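Local coordinates for protein lipolytic enzyme, G-D-S-L family (Bacteroides thetaiotaomicron, PDB 7BR2) that metabolises the drug diltiazem in the gut, probably as a serine esterase of the SGNH (GDSL) hydrolase family, at residues A[357-360]-A[361-365]; A[28-32]-A[33-37]. All coordinates share one frame; numbering follows the deposited sequence.

Contact 1 (A[357-360]-A[361-365])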
loop_
_atom_site.group_PDB
_atom_site.type_symbol
_atom_site.label_atom_id
_atom_site.label_comp_id
_atom_site.label_asym_id
_atom_site.label_seq_id
_atom_site.Cartn_x
_atom_site.Cartn_y
_atom_site.Cartn_z
ATOM N N GLU A 357 -2.329 8.560 7.293
ATOM C CA GLU A 357 -3.437 7.734 7.789
ATOM C C GLU A 357 -4.716 8.563 8.005
ATOM O O GLU A 357 -5.820 8.122 7.641
ATOM C CB GLU A 357 -2.990 7.019 9.070
ATOM C CG GLU A 357 -4.088 6.349 9.886
ATOM C CD GLU A 357 -4.683 5.112 9.234
ATOM O OE1 GLU A 357 -4.041 4.534 8.324
ATOM O OE2 GLU A 357 -5.810 4.721 9.638
ATOM N N TYR A 358 -4.585 9.771 8.574
ATOM C CA TYR A 358 -5.732 10.687 8.648
ATOM C C TYR A 358 -6.353 10.893 7.269
ATOM O O TYR A 358 -7.585 10.839 7.090
ATOM C CB TYR A 358 -5.297 12.052 9.192
ATOM C CG TYR A 358 -5.047 12.165 10.676
ATOM C CD1 TYR A 358 -5.995 11.736 11.599
ATOM C CD2 TYR A 358 -3.885 12.747 11.161
ATOM C CE1 TYR A 358 -5.782 11.864 12.955
ATOM C CE2 TYR A 358 -3.661 12.869 12.531
ATOM C CZ TYR A 358 -4.613 12.423 13.415
ATOM O OH TYR A 358 -4.419 12.531 14.771
ATOM N N ARG A 359 -5.488 11.151 6.281
ATOM C CA ARG A 359 -5.925 11.333 4.898
ATOM C C ARG A 359 -6.651 10.100 4.381
ATOM O O ARG A 359 -7.732 10.204 3.785
ATOM C CB ARG A 359 -4.713 11.655 4.015
ATOM C CG ARG A 359 -5.026 11.758 2.533
ATOM C CD ARG A 359 -3.836 11.289 1.690
ATOM N NE ARG A 359 -3.509 9.876 1.899
ATOM C CZ ARG A 359 -4.184 8.857 1.370
ATOM N NH1 ARG A 359 -5.235 9.092 0.595
ATOM N NH2 ARG A 359 -3.804 7.601 1.609
ATOM N N TRP A 360 -6.073 8.921 4.617
ATOM C CA TRP A 360 -6.688 7.680 4.161
ATOM C C TRP A 360 -8.098 7.526 4.731
ATOM O O TRP A 360 -9.017 7.100 4.016
ATOM C CB TRP A 360 -5.793 6.490 4.531
ATOM C CG TRP A 360 -6.404 5.155 4.259
ATOM C CD1 TRP A 360 -6.331 4.434 3.100
ATOM C CD2 TRP A 360 -7.205 4.383 5.167
ATOM N NE1 TRP A 360 -7.026 3.252 3.237
ATOM C CE2 TRP A 360 -7.580 3.203 4.492
ATOM C CE3 TRP A 360 -7.643 4.579 6.478
ATOM C CZ2 TRP A 360 -8.380 2.218 5.089
ATOM C CZ3 TRP A 360 -8.437 3.595 7.075
ATOM C CH2 TRP A 360 -8.793 2.430 6.378
ATOM N N GLU A 361 -8.298 7.906 6.004
ATOM C CA GLU A 361 -9.635 7.811 6.610
ATOM C C GLU A 361 -10.636 8.731 5.917
ATOM O O GLU A 361 -11.774 8.328 5.605
ATOM C CB GLU A 361 -9.571 8.149 8.101
ATOM C CG GLU A 361 -9.108 6.998 8.979
ATOM C CD GLU A 361 -8.746 7.431 10.396
ATOM O OE1 GLU A 361 -9.365 8.393 10.906
ATOM O OE2 GLU A 361 -7.815 6.810 10.989
ATOM N N LEU A 362 -10.228 9.983 5.673
ATOM C CA LEU A 362 -11.097 10.895 4.932
ATOM C C LEU A 362 -11.471 10.302 3.573
ATOM O O LEU A 362 -12.660 10.260 3.181
ATOM C CB LEU A 362 -10.392 12.237 4.762
ATOM C CG LEU A 362 -10.406 13.137 5.993
ATOM C CD1 LEU A 362 -9.413 14.320 5.853
ATOM C CD2 LEU A 362 -11.810 13.628 6.277
ATOM N N GLU A 363 -10.470 9.772 2.864
ATOM C CA GLU A 363 -10.755 9.172 1.560
ATOM C C GLU A 363 -11.746 8.020 1.692
ATOM O O GLU A 363 -12.623 7.847 0.833
ATOM C CB GLU A 363 -9.463 8.705 0.889
ATOM C CG GLU A 363 -9.659 8.316 -0.570
ATOM C CD GLU A 363 -8.382 7.813 -1.247
ATOM O OE1 GLU A 363 -7.438 7.391 -0.534
ATOM O OE2 GLU A 363 -8.336 7.849 -2.502
ATOM N N ARG A 364 -11.654 7.246 2.779
ATOM C CA ARG A 364 -12.621 6.163 2.969
ATOM C C ARG A 364 -14.040 6.698 3.067
ATOM O O ARG A 364 -14.988 6.056 2.589
ATOM C CB ARG A 364 -12.297 5.340 4.215
ATOM C CG ARG A 364 -11.176 4.299 4.013
ATOM C CD ARG A 364 -11.672 2.868 4.231
ATOM N NE ARG A 364 -12.751 2.496 3.324
ATOM C CZ ARG A 364 -14.038 2.479 3.660
ATOM N NH1 ARG A 364 -14.949 2.128 2.770
ATOM N NH2 ARG A 364 -14.407 2.821 4.884
ATOM N N THR A 365 -14.222 7.866 3.691
ATOM C CA THR A 365 -15.592 8.401 3.715
ATOM C C THR A 365 -16.071 8.690 2.299
ATOM O O THR A 365 -17.239 8.427 1.953
ATOM C CB THR A 365 -15.715 9.654 4.594
ATOM O OG1 THR A 365 -15.152 10.799 3.934
ATOM C CG2 THR A 365 -15.042 9.439 5.935
HETATM O O HOH W 1 -4.911 5.657 -0.178
HETATM O O HOH W 2 -8.750 5.349 1.384
#

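Contact 2 (A[28-32]-A[33-37])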
loop_
_atom_site.group_PDB
_atom_site.type_symbol
_atom_site.label_atom_id
_atom_site.label_comp_id
_atom_site.label_asym_id
_atom_site.label_seq_id
_atom_site.Cartn_x
_atom_site.Cartn_y
_atom_site.Cartn_z
ATOM N N SER A 28 -13.330 -4.909 -2.129
ATOM C CA SER A 28 -13.230 -4.540 -0.722
ATOM C C SER A 28 -11.796 -4.555 -0.236
ATOM O O SER A 28 -11.455 -3.813 0.689
ATOM C CB SER A 28 -14.070 -5.451 0.169
ATOM O OG SER A 28 -13.873 -6.814 -0.147
ATOM N N ILE A 29 -10.949 -5.400 -0.816
ATOM C CA ILE A 29 -9.549 -5.405 -0.405
ATOM C C ILE A 29 -8.925 -4.035 -0.659
ATOM O O ILE A 29 -8.216 -3.487 0.195
ATOM C CB ILE A 29 -8.799 -6.539 -1.128
ATOM C CG1 ILE A 29 -9.393 -7.884 -0.681
ATOM C CG2 ILE A 29 -7.305 -6.445 -0.856
ATOM C CD1 ILE A 29 -9.170 -9.031 -1.645
ATOM N N THR A 30 -9.247 -3.438 -1.811
ATOM C CA THR A 30 -8.834 -2.073 -2.124
ATOM C C THR A 30 -9.622 -1.051 -1.309
ATOM O O THR A 30 -9.044 -0.139 -0.706
ATOM C CB THR A 30 -9.042 -1.822 -3.614
ATOM O OG1 THR A 30 -8.255 -2.752 -4.363
ATOM C CG2 THR A 30 -8.688 -0.385 -3.988
ATOM N N ASP A 31 -10.947 -1.188 -1.295
ATOM C CA ASP A 31 -11.825 -0.213 -0.655
ATOM C C ASP A 31 -11.451 0.003 0.805
ATOM O O ASP A 31 -11.144 1.126 1.225
ATOM C CB ASP A 31 -13.275 -0.689 -0.803
ATOM C CG ASP A 31 -14.298 0.296 -0.243
ATOM O OD1 ASP A 31 -13.921 1.384 0.230
ATOM O OD2 ASP A 31 -15.505 -0.016 -0.348
ATOM N N GLY A 32 -11.435 -1.070 1.589
ATOM C CA GLY A 32 -11.168 -0.958 3.001
ATOM C C GLY A 32 -9.725 -1.160 3.400
ATOM O O GLY A 32 -9.423 -1.108 4.598
ATOM N N GLY A 33 -8.814 -1.388 2.449
ATOM C CA GLY A 33 -7.434 -1.680 2.768
ATOM C C GLY A 33 -6.481 -0.505 2.565
ATOM O O GLY A 33 -6.835 0.551 2.052
ATOM N N ARG A 34 -5.217 -0.739 2.936
ATOM C CA ARG A 34 -4.231 0.332 2.987
ATOM C C ARG A 34 -3.035 0.142 2.062
ATOM O O ARG A 34 -2.133 0.987 2.071
ATOM C CB ARG A 34 -3.726 0.505 4.426
ATOM C CG ARG A 34 -4.683 1.250 5.368
ATOM C CD ARG A 34 -4.090 1.280 6.760
ATOM N NE ARG A 34 -4.901 1.980 7.758
ATOM C CZ ARG A 34 -5.971 1.468 8.372
ATOM N NH1 ARG A 34 -6.417 0.251 8.080
ATOM N NH2 ARG A 34 -6.610 2.191 9.279
ATOM N N TYR A 35 -3.008 -0.902 1.239
ATOM C CA TYR A 35 -1.821 -1.127 0.427
ATOM C C TYR A 35 -1.513 0.094 -0.428
ATOM O O TYR A 35 -0.345 0.472 -0.581
ATOM C CB TYR A 35 -1.981 -2.381 -0.437
ATOM C CG TYR A 35 -2.978 -2.286 -1.577
ATOM C CD1 TYR A 35 -2.640 -1.686 -2.800
ATOM C CD2 TYR A 35 -4.243 -2.843 -1.457
ATOM C CE1 TYR A 35 -3.565 -1.608 -3.858
ATOM C CE2 TYR A 35 -5.167 -2.785 -2.507
ATOM C CZ TYR A 35 -4.822 -2.173 -3.703
ATOM O OH TYR A 35 -5.747 -2.114 -4.724
ATOM N N HIS A 36 -2.551 0.745 -0.966
ATOM C CA HIS A 36 -2.333 1.925 -1.791
ATOM C C HIS A 36 -1.836 3.087 -0.949
ATOM O O HIS A 36 -0.977 3.865 -1.394
ATOM C CB HIS A 36 -3.617 2.297 -2.543
ATOM C CG HIS A 36 -4.871 2.138 -1.734
ATOM N ND1 HIS A 36 -5.281 3.065 -0.796
ATOM C CD2 HIS A 36 -5.819 1.170 -1.744
ATOM C CE1 HIS A 36 -6.413 2.661 -0.247
ATOM N NE2 HIS A 36 -6.767 1.520 -0.812
ATOM N N SER A 37 -2.343 3.202 0.280
ATOM C CA SER A 37 -1.836 4.220 1.197
ATOM C C SER A 37 -0.379 3.944 1.578
ATOM O O SER A 37 0.429 4.872 1.694
ATOM C CB SER A 37 -2.730 4.289 2.436
ATOM O OG SER A 37 -2.381 5.378 3.273
#

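Contact 1 (A[357-360]-A[361-365])
Arg-364 lays the aliphatic part of its side chain over one face of the Trp-360 indole, one helical turn back. Its CG stands 3.7 Å from the centroid of the six-membered ring and 15° off the ring normal, a CH-pi contact over that ring and away from the middle of the indole, and CD follows at 3.5 Å from Trp-360 CZ2. The two side chains run alongside each other in the same direction. With chi1 of 173° CG of Trp-360 is anti to the backbone N, whereas CG of Arg-364 is set beside its own N and the chain then bends, which brings the methylenes over the ring and carries the guanidinium beyond it. The second i/i+4 pair is ionic. Arg-359 NH1 donates to Glu-363 OE1 at 3.0 Å, the oxygen lying near the guanidinium plane but being approached from above the carboxylate plane, 55° out of it. One water links Arg-359 NH2 to the same OE1, and another donates to OE1 and to Trp-360 O, so three donors grip this oxygen of the buried Glu-363. These pairs sit on helix 344-377, whose regular i/i+4 backbone ladder includes Glu-363 N to Arg-359 O at 2.9 Å; the helix packs here against helix 35-46 of the SGNH hydrolase fold and against helix 417-437. Glu-357 OE2 and Glu-361 OE2 approach to 3.2 Å without a bond, a closeness that would probably be eased by Arg-34, the salt-bridge partner of Glu-357. Further out, Asn-356 OD1 accepts from Arg-359 NE, Asn-56 N donates to Glu-363 OE2 and Gly-33 O receives the indole N-H of Trp-360, while the charge of Arg-364 has partners in Asp-31 and Glu-368.

Contact 2 (A[28-32]-A[33-37])
Gly-33, Thr-30 and Tyr-35 carry most of this turn, in which the short helix 28-32 gives way to helix 35-46. Gly-33 packs against the carbonyls of Ile-29 and Thr-30: its CA makes a C-H...O contact of 3.2 Å with Ile-29 O, and its N gives a weak hydrogen bond to Thr-30 O. Thr-30 meets the following helix with both its hydroxyl and its carbonyl. OG1 and Tyr-35 OH lie 2.6 Å apart in a short hydrogen bond in which either may donate, with OG1 in the plane of the tyrosine ring, at its edge. Tyr-35 reaches this partner with CG between backbone N and carbonyl carbon (chi1 70°), and Trp-180 packs edge-to-face with its ring. The main-chain oxygen of Thr-30 receives His-36 NE2 at 2.8 Å, in a nearly straight bond (163°) that lies close to the imidazole plane. His-36 CD2 sits over the centre of the Tyr-35 ring, the imidazole turned steeply edge-on to its face. Ser-28, whose OG bonds to His-207 NE2, probably serves as the nucleophile of a Ser-His-Asp triad, and its place on the short helix after strand 21-26 is the position of the GDS(L) serine of the SGNH hydrolases, here preceded by Asn-27.

From the N terminus, the chain leaves strand 21-26 and enters contact 2, a local turn that joins helix 28-32 to helix 35-46. It then runs through the rest of the parallel sheet and the later strands before reaching contact 1, which lies within helix 344-377. The contacts are therefore in series, neither nested nor crossed, yet their centres are about 11 Å apart and they touch directly. Salt bridges at two places, Glu-357 OE2 to Arg-34 NH2 (2.7 Å) and Arg-364 NH1 to Asp-31 OD1 (2.8 Å), tie the late helix to the region following the probable catalytic serine, and Arg-34 also makes a cation-pi contact with Trp-360.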